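Local coordinates for uncharacterized protein YPL067C (PDB 5KCI) that is of unknown function but, known as HTC1, is a cytoplasmic yeast protein of the DUF3605 family that may be connected with histidine triads and amyloid toxicity, at residues 17-20 with 21-24; 42-45 with 46-50; 54-57 with 58-61; 173-177 with 178-182. One frame throughout, in Å; residues are numbered along the deposited sequence.

How the interactions relate
All four interactions are local, between side chains a few residues apart, and they illustrate how one theme changes with its place in the fold. Interactions 1 and 4 are partly buried, about 18 Å apart between centres: W19 and F173 each set a buried ring close to the end of strand 165-172. Interactions 2 and 3 lie at the surface on consecutive helices, 38-51 and 56-64, with centres about 16 Å apart. Aspartate and a serine-glutamine pair cap the helices of interactions 3 and 4, while in interaction 1 a glutamine oxygen accepts from the backbone N of the N-cap residue. Interaction 2 is mid-helix, and there charged side chains and a lysine-tyrosine pair replace the caps.

Interaction 1 (17-20 with 21-24); sequences WKWE and QIKE
Q21 turns its amide back to the start of helix 19-28, where OE1 accepts from the backbone N of K18 at 3.1 Å. The bond is almost straight (170° at the hydrogen) and lies in the carbonyl plane, on a lone pair. With Q21 CG beside its own backbone N (chi1 -63°), the extended chain runs back to that N-cap residue. The same oxygen, Q21 OE1, rests at the edge of the W17 indole, 3.4 Å from CE3, and the amide and ring planes stand 76° apart. Next to it, W17 CB packs on I22 CG1 at 3.6 Å. A second indole is met differently: K23 CG lies over one face of W19, 4.2 Å from the centroid of the five-membered ring, in a CH-pi contact shifted toward the rim. I22 CD1 comes to W19 CE3 obliquely at 4.1 Å. Beneath these side chains runs the helical ladder, opened by I22 N to K18 O at 2.8 Å. Further out, W17 NE1 donates to R33 O and W19 NE1 to G147 O, while F172 stacks on W19 and H148 meets it edge-to-face. E99 OE2 accepts from W19 N. The chemistry is plain: a side-chain oxygen satisfies the N-H of the N-cap residue, and each indole, its N-H held by a backbone carbonyl, presents a fixed edge or face to the helix.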
loop_
_atom_site.group_PDB
_atom_site.type_symbol
_atom_site.label_atom_id
_atom_site.label_comp_id
_atom_site.label_asym_id
_atom_site.label_seq_id
_atom_site.Cartn_x
_atom_site.Cartn_y
_atom_site.Cartn_z
ATOM N N TRP A 17 -4.995 4.731 16.046
ATOM C CA TRP A 17 -5.033 3.303 16.329
ATOM C C TRP A 17 -3.655 2.783 16.724
ATOM O O TRP A 17 -2.649 3.077 16.070
ATOM C CB TRP A 17 -5.513 2.539 15.099
ATOM C CG TRP A 17 -6.995 2.690 14.756
ATOM C CD1 TRP A 17 -7.525 3.248 13.619
ATOM C CD2 TRP A 17 -8.112 2.252 15.540
ATOM N NE1 TRP A 17 -8.899 3.183 13.652
ATOM C CE2 TRP A 17 -9.284 2.579 14.820
ATOM C CE3 TRP A 17 -8.236 1.608 16.772
ATOM C CZ2 TRP A 17 -10.558 2.299 15.304
ATOM C CZ3 TRP A 17 -9.502 1.337 17.253
ATOM C CH2 TRP A 17 -10.647 1.676 16.516
ATOM N N LYS A 18 -3.627 1.983 17.783
ATOM C CA LYS A 18 -2.413 1.303 18.189
ATOM C C LYS A 18 -2.205 0.081 17.311
ATOM O O LYS A 18 -3.149 -0.459 16.703
ATOM C CB LYS A 18 -2.485 0.893 19.652
ATOM C CG LYS A 18 -2.617 2.057 20.622
ATOM C CD LYS A 18 -1.348 2.885 20.676
ATOM C CE LYS A 18 -1.376 3.910 21.822
ATOM N NZ LYS A 18 -2.311 5.055 21.574
ATOM N N TRP A 19 -0.949 -0.357 17.242
ATOM C CA TRP A 19 -0.587 -1.406 16.294
ATOM C C TRP A 19 -1.445 -2.653 16.485
ATOM O O TRP A 19 -1.944 -3.228 15.514
ATOM C CB TRP A 19 0.897 -1.751 16.442
ATOM C CG TRP A 19 1.357 -2.714 15.374
ATOM C CD1 TRP A 19 1.733 -4.009 15.543
ATOM C CD2 TRP A 19 1.426 -2.457 13.973
ATOM N NE1 TRP A 19 2.035 -4.573 14.321
ATOM C CE2 TRP A 19 1.880 -3.629 13.352
ATOM C CE3 TRP A 19 1.176 -1.336 13.181
ATOM C CZ2 TRP A 19 2.068 -3.718 11.987
ATOM C CZ3 TRP A 19 1.365 -1.432 11.832
ATOM C CH2 TRP A 19 1.799 -2.613 11.242
ATOM N N GLU A 20 -1.634 -3.082 17.748
ATOM C CA GLU A 20 -2.432 -4.279 18.003
ATOM C C GLU A 20 -3.882 -4.086 17.551
ATOM O O GLU A 20 -4.524 -5.025 17.060
ATOM C CB GLU A 20 -2.371 -4.644 19.485
ATOM C CG GLU A 20 -2.039 -6.108 19.745
ATOM C CD GLU A 20 -1.923 -6.437 21.222
ATOM O OE1 GLU A 20 -1.728 -5.505 22.030
ATOM O OE2 GLU A 20 -2.031 -7.630 21.576
ATOM N N GLN A 21 -4.410 -2.880 17.716
ATOM C CA GLN A 21 -5.747 -2.584 17.222
ATOM C C GLN A 21 -5.799 -2.644 15.700
ATOM O O GLN A 21 -6.761 -3.176 15.131
ATOM C CB GLN A 21 -6.185 -1.215 17.731
ATOM C CG GLN A 21 -6.294 -1.170 19.244
ATOM C CD GLN A 21 -6.709 0.198 19.751
ATOM O OE1 GLN A 21 -6.081 1.208 19.433
ATOM N NE2 GLN A 21 -7.784 0.238 20.534
ATOM N N ILE A 22 -4.796 -2.068 15.032
ATOM C CA ILE A 22 -4.692 -2.146 13.575
ATOM C C ILE A 22 -4.717 -3.596 13.119
ATOM O O ILE A 22 -5.455 -3.962 12.197
ATOM C CB ILE A 22 -3.426 -1.415 13.090
ATOM C CG1 ILE A 22 -3.541 0.070 13.424
ATOM C CG2 ILE A 22 -3.249 -1.561 11.579
ATOM C CD1 ILE A 22 -2.265 0.868 13.237
ATOM N N LYS A 23 -3.933 -4.455 13.774
ATOM C CA LYS A 23 -3.909 -5.854 13.372
ATOM C C LYS A 23 -5.276 -6.503 13.579
ATOM O O LYS A 23 -5.741 -7.275 12.724
ATOM C CB LYS A 23 -2.814 -6.605 14.132
ATOM C CG LYS A 23 -1.403 -6.198 13.711
ATOM C CD LYS A 23 -0.345 -7.209 14.138
ATOM C CE LYS A 23 0.028 -8.174 13.014
ATOM N NZ LYS A 23 0.519 -7.495 11.779
ATOM N N GLU A 24 -5.949 -6.179 14.680
ATOM C CA GLU A 24 -7.252 -6.785 14.931
ATOM C C GLU A 24 -8.273 -6.333 13.893
ATOM O O GLU A 24 -9.069 -7.140 13.399
ATOM C CB GLU A 24 -7.734 -6.436 16.340
ATOM C CG GLU A 24 -6.966 -7.131 17.458
ATOM C CD GLU A 24 -7.274 -6.552 18.837
ATOM O OE1 GLU A 24 -8.254 -5.785 18.963
ATOM O OE2 GLU A 24 -6.525 -6.860 19.790
#

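Interaction 2 (42-45 with 46-50); sequences DKYH and EHKKR
K43 and E46 form the ionic part of this contact on helix 38-51: their side chains lie alongside each other, pointing the same way, and NZ of K43 meets OE1 of E46 in a salt bridge modelled at 2.5 Å, so short that the exact value is doubtful. E46 reaches it with CG between its backbone N and carbonyl carbon (chi1 78°), and its other oxygen, OE2, makes a long salt bridge to R50 NH1 at 3.8 Å, so one carboxylate joins two positive groups. The aromatic part is a CH-pi contact, in which K48 CD sits over one face of the Y44 ring, 3.9 Å from its centroid and 23° off the normal. R36 adds a cation-pi contact to Y44, and H47 meets the ring of F94. A leucine in place of Y44 would probably leave the aliphatic chain of K48 without its flat rest and R36 without its pi partner. The backbone part is regular helical bonding, with H47 N to K43 O at 3.0 Å and K48 N to Y44 O at 2.9 Å. Together they suggest that E46 offsets the like charges of K43 and R50, while K48, one turn beyond Y44, lays its CD methylene on the ring.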
loop_
_atom_site.group_PDB
_atom_site.type_symbol
_atom_site.label_atom_id
_atom_site.label_comp_id
_atom_site.label_asym_id
_atom_site.label_seq_id
_atom_site.Cartn_x
_atom_site.Cartn_y
_atom_site.Cartn_z
ATOM N N ASP A 42 -9.859 16.871 6.799
ATOM C CA ASP A 42 -9.994 18.204 6.211
ATOM C C ASP A 42 -9.058 18.384 5.012
ATOM O O ASP A 42 -9.472 18.861 3.941
ATOM C CB ASP A 42 -9.717 19.274 7.275
ATOM C CG ASP A 42 -10.871 19.448 8.252
ATOM O OD1 ASP A 42 -12.024 19.146 7.874
ATOM O OD2 ASP A 42 -10.630 19.903 9.396
ATOM N N LYS A 43 -7.784 18.009 5.174
ATOM C CA LYS A 43 -6.826 18.173 4.078
ATOM C C LYS A 43 -7.204 17.289 2.891
ATOM O O LYS A 43 -7.289 17.751 1.740
ATOM C CB LYS A 43 -5.412 17.851 4.575
ATOM C CG LYS A 43 -5.048 18.542 5.900
ATOM C CD LYS A 43 -5.623 19.968 6.016
ATOM C CE LYS A 43 -5.145 20.902 4.912
ATOM N NZ LYS A 43 -5.982 22.125 4.828
ATOM N N TYR A 44 -7.482 16.019 3.158
ATOM C CA TYR A 44 -7.985 15.144 2.115
ATOM C C TYR A 44 -9.183 15.759 1.406
ATOM O O TYR A 44 -9.319 15.626 0.185
ATOM C CB TYR A 44 -8.365 13.805 2.712
ATOM C CG TYR A 44 -8.711 12.763 1.691
ATOM C CD1 TYR A 44 -10.004 12.280 1.579
ATOM C CD2 TYR A 44 -7.735 12.236 0.853
ATOM C CE1 TYR A 44 -10.323 11.288 0.644
ATOM C CE2 TYR A 44 -8.044 11.245 -0.087
ATOM C CZ TYR A 44 -9.334 10.771 -0.174
ATOM O OH TYR A 44 -9.646 9.801 -1.104
ATOM N N HIS A 45 -10.063 16.437 2.152
ATOM C CA HIS A 45 -11.222 17.074 1.525
ATOM C C HIS A 45 -10.797 18.161 0.539
ATOM O O HIS A 45 -11.384 18.284 -0.551
ATOM C CB HIS A 45 -12.156 17.650 2.591
ATOM C CG HIS A 45 -13.559 17.870 2.108
ATOM N ND1 HIS A 45 -14.186 19.096 2.164
ATOM C CD2 HIS A 45 -14.457 17.016 1.561
ATOM C CE1 HIS A 45 -15.408 18.990 1.674
ATOM N NE2 HIS A 45 -15.597 17.737 1.301
ATOM N N GLU A 46 -9.781 18.964 0.895
ATOM C CA GLU A 46 -9.328 20.008 -0.032
ATOM C C GLU A 46 -8.638 19.422 -1.271
ATOM O O GLU A 46 -8.796 19.952 -2.381
ATOM C CB GLU A 46 -8.412 21.000 0.690
ATOM C CG GLU A 46 -6.990 20.537 0.917
ATOM C CD GLU A 46 -6.174 21.468 1.817
ATOM O OE1 GLU A 46 -6.771 22.334 2.485
ATOM O OE2 GLU A 46 -4.930 21.311 1.879
ATOM N N HIS A 47 -7.862 18.339 -1.106
ATOM C CA HIS A 47 -7.254 17.666 -2.258
ATOM C C HIS A 47 -8.323 17.086 -3.166
ATOM O O HIS A 47 -8.178 17.076 -4.400
ATOM C CB HIS A 47 -6.308 16.572 -1.756
ATOM C CG HIS A 47 -5.893 15.555 -2.789
ATOM N ND1 HIS A 47 -4.872 15.787 -3.685
ATOM C CD2 HIS A 47 -6.282 14.274 -2.992
ATOM C CE1 HIS A 47 -4.676 14.711 -4.420
ATOM N NE2 HIS A 47 -5.511 13.770 -4.014
ATOM N N LYS A 48 -9.412 16.596 -2.558
ATOM C CA LYS A 48 -10.558 16.123 -3.308
ATOM C C LYS A 48 -11.167 17.248 -4.123
ATOM O O LYS A 48 -11.463 17.072 -5.306
ATOM C CB LYS A 48 -11.582 15.518 -2.346
ATOM C CG LYS A 48 -11.800 14.016 -2.508
ATOM C CD LYS A 48 -10.497 13.226 -2.496
ATOM C CE LYS A 48 -10.734 11.762 -2.833
ATOM N NZ LYS A 48 -11.420 11.562 -4.136
ATOM N N LYS A 49 -11.365 18.418 -3.512
ATOM C CA LYS A 49 -11.811 19.560 -4.303
ATOM C C LYS A 49 -10.905 19.759 -5.512
ATOM O O LYS A 49 -11.383 19.977 -6.631
ATOM C CB LYS A 49 -11.850 20.828 -3.447
ATOM C CG LYS A 49 -12.883 20.807 -2.325
ATOM C CD LYS A 49 -13.170 22.220 -1.819
ATOM C CE LYS A 49 -13.132 22.324 -0.295
ATOM N NZ LYS A 49 -14.304 21.694 0.374
ATOM N N ARG A 50 -9.590 19.643 -5.318
ATOM C CA ARG A 50 -8.669 19.949 -6.412
ATOM C C ARG A 50 -8.726 18.925 -7.539
ATOM O O ARG A 50 -8.458 19.273 -8.694
ATOM C CB ARG A 50 -7.237 20.029 -5.891
ATOM C CG ARG A 50 -6.971 21.191 -4.973
ATOM C CD ARG A 50 -5.491 21.282 -4.659
ATOM N NE ARG A 50 -5.085 20.293 -3.664
ATOM C CZ ARG A 50 -5.146 20.492 -2.351
ATOM N NH1 ARG A 50 -5.600 21.646 -1.873
ATOM N NH2 ARG A 50 -4.751 19.536 -1.519
#

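Interaction 3 (54-57 with 58-61); sequences LDMN and QYVL
The ring of Y59 is approached obliquely by M56 and L54, neither squarely over a face nor at an edge. M56 CE reaches Y59 CD2 at 3.8 Å, and M56 SD lies 5.0 Å from the centroid of the Y59 ring, 40° off the normal, a Met-aromatic contact. With M56 CG beside the backbone N (chi1 -72°) and the chain bent at the next two torsions, the thioether lies alongside the tyrosine, and both side chains point the same way. L54 CD1 adds a looser touch to Y59 CD1 at 4.3 Å. The second flat group, the carboxylate of D55, is met on both faces at a single oxygen. Q58 N donates to OD1 from above the plane at 3.2 Å, and N57 ND2 reaches that same D55 OD1 from the opposite face, on the syn side, also at 3.2 Å. D55 is the N-cap of helix 56-64, and with its CG anti to the backbone N (chi1 -180°) the carboxylate points forward to the N-H of Q58 in the first turn. The third flat group, the N57 amide, is held at its other end: OD1 accepts from R163 N, so both of its polar atoms are engaged. Below them, V60 N donates to M56 O at 2.9 Å and L61 N to N57 O at 3.0 Å. V60 and L61 rest on I164. The carboxylate thus satisfies an N-H of the first turn, and its negative charge at the positive end of the helix dipole is likely to be favourable; N57 links that cap to the loop at R163.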
loop_
_atom_site.group_PDB
_atom_site.type_symbol
_atom_site.label_atom_id
_atom_site.label_comp_id
_atom_site.label_asym_id
_atom_site.label_seq_id
_atom_site.Cartn_x
_atom_site.Cartn_y
_atom_site.Cartn_z
ATOM N N LEU A 54 -10.983 15.333 -12.558
ATOM C CA LEU A 54 -10.068 14.378 -13.150
ATOM C C LEU A 54 -10.594 12.956 -13.004
ATOM O O LEU A 54 -11.225 12.615 -12.003
ATOM C CB LEU A 54 -8.689 14.433 -12.437
ATOM C CG LEU A 54 -7.966 15.768 -12.357
ATOM C CD1 LEU A 54 -6.627 15.541 -11.654
ATOM C CD2 LEU A 54 -7.797 16.439 -13.732
ATOM N N ASP A 55 -10.250 12.109 -13.961
ATOM C CA ASP A 55 -10.326 10.662 -13.785
ATOM C C ASP A 55 -9.011 10.242 -13.125
ATOM O O ASP A 55 -7.972 10.216 -13.789
ATOM C CB ASP A 55 -10.527 9.956 -15.121
ATOM C CG ASP A 55 -10.616 8.430 -14.981
ATOM O OD1 ASP A 55 -9.901 7.830 -14.135
ATOM O OD2 ASP A 55 -11.423 7.845 -15.713
ATOM N N MET A 56 -9.057 9.926 -11.823
ATOM C CA MET A 56 -7.839 9.650 -11.049
ATOM C C MET A 56 -7.164 8.338 -11.442
ATOM O O MET A 56 -5.954 8.193 -11.254
ATOM C CB MET A 56 -8.166 9.641 -9.559
ATOM C CG MET A 56 -8.459 11.049 -9.025
ATOM S SD MET A 56 -7.043 12.177 -9.248
ATOM C CE MET A 56 -5.819 11.323 -8.237
ATOM N N ASN A 57 -7.902 7.397 -12.021
ATOM C CA ASN A 57 -7.251 6.232 -12.614
ATOM C C ASN A 57 -6.269 6.645 -13.705
ATOM O O ASN A 57 -5.104 6.223 -13.715
ATOM C CB ASN A 57 -8.303 5.290 -13.170
ATOM C CG ASN A 57 -9.287 4.875 -12.124
ATOM O OD1 ASN A 57 -8.962 4.067 -11.253
ATOM N ND2 ASN A 57 -10.508 5.417 -12.197
ATOM N N GLN A 58 -6.704 7.506 -14.611
ATOM C CA GLN A 58 -5.813 7.926 -15.685
ATOM C C GLN A 58 -4.666 8.751 -15.130
ATOM O O GLN A 58 -3.531 8.664 -15.616
ATOM C CB GLN A 58 -6.588 8.717 -16.735
ATOM C CG GLN A 58 -5.751 9.158 -17.932
ATOM C CD GLN A 58 -5.151 7.994 -18.692
ATOM O OE1 GLN A 58 -4.061 8.107 -19.244
ATOM N NE2 GLN A 58 -5.874 6.888 -18.764
ATOM N N TYR A 59 -4.954 9.569 -14.121
ATOM C CA TYR A 59 -3.918 10.409 -13.539
ATOM C C TYR A 59 -2.815 9.544 -12.969
ATOM O O TYR A 59 -1.643 9.718 -13.300
ATOM C CB TYR A 59 -4.501 11.284 -12.438
ATOM C CG TYR A 59 -3.441 12.168 -11.785
ATOM C CD1 TYR A 59 -3.038 13.347 -12.387
ATOM C CD2 TYR A 59 -2.843 11.801 -10.593
ATOM C CE1 TYR A 59 -2.069 14.158 -11.810
ATOM C CE2 TYR A 59 -1.877 12.609 -9.999
ATOM C CZ TYR A 59 -1.498 13.776 -10.615
ATOM O OH TYR A 59 -0.534 14.568 -10.039
ATOM N N VAL A 60 -3.195 8.555 -12.162
ATOM C CA VAL A 60 -2.206 7.697 -11.522
ATOM C C VAL A 60 -1.416 6.935 -12.571
ATOM O O VAL A 60 -0.181 6.876 -12.519
ATOM C CB VAL A 60 -2.889 6.751 -10.524
ATOM C CG1 VAL A 60 -1.894 5.754 -9.971
ATOM C CG2 VAL A 60 -3.502 7.573 -9.389
ATOM N N LEU A 61 -2.117 6.357 -13.553
ATOM C CA LEU A 61 -1.418 5.664 -14.630
ATOM C C LEU A 61 -0.364 6.564 -15.230
ATOM O O LEU A 61 0.772 6.134 -15.465
ATOM C CB LEU A 61 -2.389 5.232 -15.732
ATOM C CG LEU A 61 -3.293 4.067 -15.404
ATOM C CD1 LEU A 61 -4.392 3.993 -16.471
ATOM C CD2 LEU A 61 -2.510 2.755 -15.310
#

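Interaction 4 (173-177 with 178-182); sequences FPRER and YSAEQ
F173 drives the edge of its ring into the face of Y178, and this T-shaped pair is the tight half of the contact. Its CD2 lies over the centre of the tyrosine ring, the centroids are 4.9 Å apart and the planes stand at 87°. Y178 CG sits beside its backbone N (chi1 -64°), which turns the ring toward F173. F173 CB also touches Y178 CD2 at 3.7 Å, P174 CD lies 4.2 Å from that same Y178 CD2, and R177 O lies over the opposite face. The turn behind is cinched at P174 O, which accepts from Y178 N at 2.9 Å and from R177 N. An alanine at Y178 is likely to leave the F173 edge without its aromatic face and open a gap beside P174. The looser side is wet: a water donates to F173 O and Y178 O and accepts from R175 NH1, at 2.6 Å, in the guanidinium plane. A180 CB rests over one face of that guanidinium with no close grip. Next along, S179 and Q182 form a capping box, S179 N to Q182 OE1 at 2.8 Å and Q182 N to S179 OG at 2.9 Å. The turn carries the chain from strand 165-172 into helix 180-193, with F173 against V183, T186 and V187 of that helix while R177 NH2 reaches S146 OG on helix 141-146.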
loop_
_atom_site.group_PDB
_atom_site.type_symbol
_atom_site.label_atom_id
_atom_site.label_comp_id
_atom_site.label_asym_id
_atom_site.label_seq_id
_atom_site.Cartn_x
_atom_site.Cartn_y
_atom_site.Cartn_z
ATOM N N PHE A 173 7.388 1.407 13.375
ATOM C CA PHE A 173 8.686 1.736 13.953
ATOM C C PHE A 173 8.405 2.255 15.364
ATOM O O PHE A 173 8.188 3.452 15.546
ATOM C CB PHE A 173 9.415 2.793 13.124
ATOM C CG PHE A 173 9.707 2.391 11.705
ATOM C CD1 PHE A 173 8.806 2.663 10.700
ATOM C CD2 PHE A 173 10.896 1.800 11.369
ATOM C CE1 PHE A 173 9.095 2.347 9.411
ATOM C CE2 PHE A 173 11.188 1.478 10.086
ATOM C CZ PHE A 173 10.263 1.737 9.087
ATOM N N PRO A 174 8.372 1.394 16.382
ATOM C CA PRO A 174 8.073 1.882 17.741
ATOM C C PRO A 174 9.037 2.982 18.181
ATOM O O PRO A 174 10.216 2.978 17.838
ATOM C CB PRO A 174 8.216 0.630 18.614
ATOM C CG PRO A 174 8.037 -0.536 17.640
ATOM C CD PRO A 174 8.679 -0.037 16.365
ATOM N N ARG A 175 8.496 3.947 18.911
ATOM C CA ARG A 175 9.293 5.102 19.331
ATOM C C ARG A 175 10.438 4.685 20.256
ATOM O O ARG A 175 11.470 5.370 20.326
ATOM C CB ARG A 175 8.371 6.124 19.992
ATOM C CG ARG A 175 7.557 6.958 19.003
ATOM C CD ARG A 175 8.415 7.996 18.292
ATOM N NE ARG A 175 7.613 8.898 17.465
ATOM C CZ ARG A 175 7.562 8.880 16.132
ATOM N NH1 ARG A 175 8.280 8.015 15.419
ATOM N NH2 ARG A 175 6.785 9.751 15.501
ATOM N N GLU A 176 10.281 3.592 20.992
ATOM C CA GLU A 176 11.365 3.154 21.863
ATOM C C GLU A 176 12.441 2.392 21.098
ATOM O O GLU A 176 13.461 2.037 21.693
ATOM C CB GLU A 176 10.820 2.325 23.043
ATOM C CG GLU A 176 10.347 0.912 22.724
ATOM C CD GLU A 176 8.943 0.838 22.097
ATOM O OE1 GLU A 176 8.355 1.901 21.768
ATOM O OE2 GLU A 176 8.435 -0.306 21.961
ATOM N N ARG A 177 12.259 2.191 19.793
ATOM C CA ARG A 177 13.210 1.460 18.967
ATOM C C ARG A 177 13.771 2.273 17.810
ATOM O O ARG A 177 14.919 2.030 17.402
ATOM C CB ARG A 177 12.550 0.185 18.418
ATOM C CG ARG A 177 12.314 -0.789 19.542
ATOM C CD ARG A 177 11.254 -1.792 19.246
ATOM N NE ARG A 177 11.701 -2.754 18.244
ATOM C CZ ARG A 177 11.031 -3.863 17.939
ATOM N NH1 ARG A 177 9.860 -4.125 18.523
ATOM N NH2 ARG A 177 11.522 -4.700 17.029
ATOM N N TYR A 178 13.045 3.285 17.341
ATOM C CA TYR A 178 13.486 4.146 16.251
ATOM C C TYR A 178 13.166 5.590 16.597
ATOM O O TYR A 178 12.033 5.890 16.985
ATOM C CB TYR A 178 12.768 3.768 14.941
ATOM C CG TYR A 178 13.062 2.389 14.396
ATOM C CD1 TYR A 178 14.023 2.204 13.410
ATOM C CD2 TYR A 178 12.337 1.279 14.828
ATOM C CE1 TYR A 178 14.282 0.931 12.875
ATOM C CE2 TYR A 178 12.584 0.004 14.314
ATOM C CZ TYR A 178 13.562 -0.164 13.333
ATOM O OH TYR A 178 13.822 -1.412 12.810
ATOM N N SER A 179 14.158 6.483 16.485
ATOM C CA SER A 179 13.876 7.910 16.511
ATOM C C SER A 179 13.091 8.307 15.270
ATOM O O SER A 179 13.178 7.664 14.223
ATOM C CB SER A 179 15.167 8.721 16.529
ATOM O OG SER A 179 15.814 8.585 15.270
ATOM N N ALA A 180 12.326 9.394 15.382
ATOM C CA ALA A 180 11.606 9.876 14.208
ATOM C C ALA A 180 12.564 10.078 13.038
ATOM O O ALA A 180 12.232 9.773 11.889
ATOM C CB ALA A 180 10.863 11.169 14.539
ATOM N N GLU A 181 13.780 10.552 13.320
ATOM C CA GLU A 181 14.749 10.771 12.249
ATOM C C GLU A 181 15.201 9.458 11.624
ATOM O O GLU A 181 15.419 9.391 10.406
ATOM C CB GLU A 181 15.959 11.545 12.778
ATOM C CG GLU A 181 17.028 11.795 11.720
ATOM C CD GLU A 181 18.235 12.542 12.264
ATOM O OE1 GLU A 181 18.240 12.876 13.468
ATOM O OE2 GLU A 181 19.181 12.793 11.486
ATOM N N GLN A 182 15.367 8.406 12.437
ATOM C CA GLN A 182 15.714 7.094 11.892
ATOM C C GLN A 182 14.573 6.526 11.052
ATOM O O GLN A 182 14.817 5.821 10.063
ATOM C CB GLN A 182 16.049 6.102 13.004
ATOM C CG GLN A 182 17.348 6.410 13.754
ATOM C CD GLN A 182 17.532 5.521 14.975
ATOM O OE1 GLN A 182 16.594 5.300 15.738
ATOM N NE2 GLN A 182 18.750 5.018 15.169
HETATM O O HOH W 1 9.422 5.750 15.922
#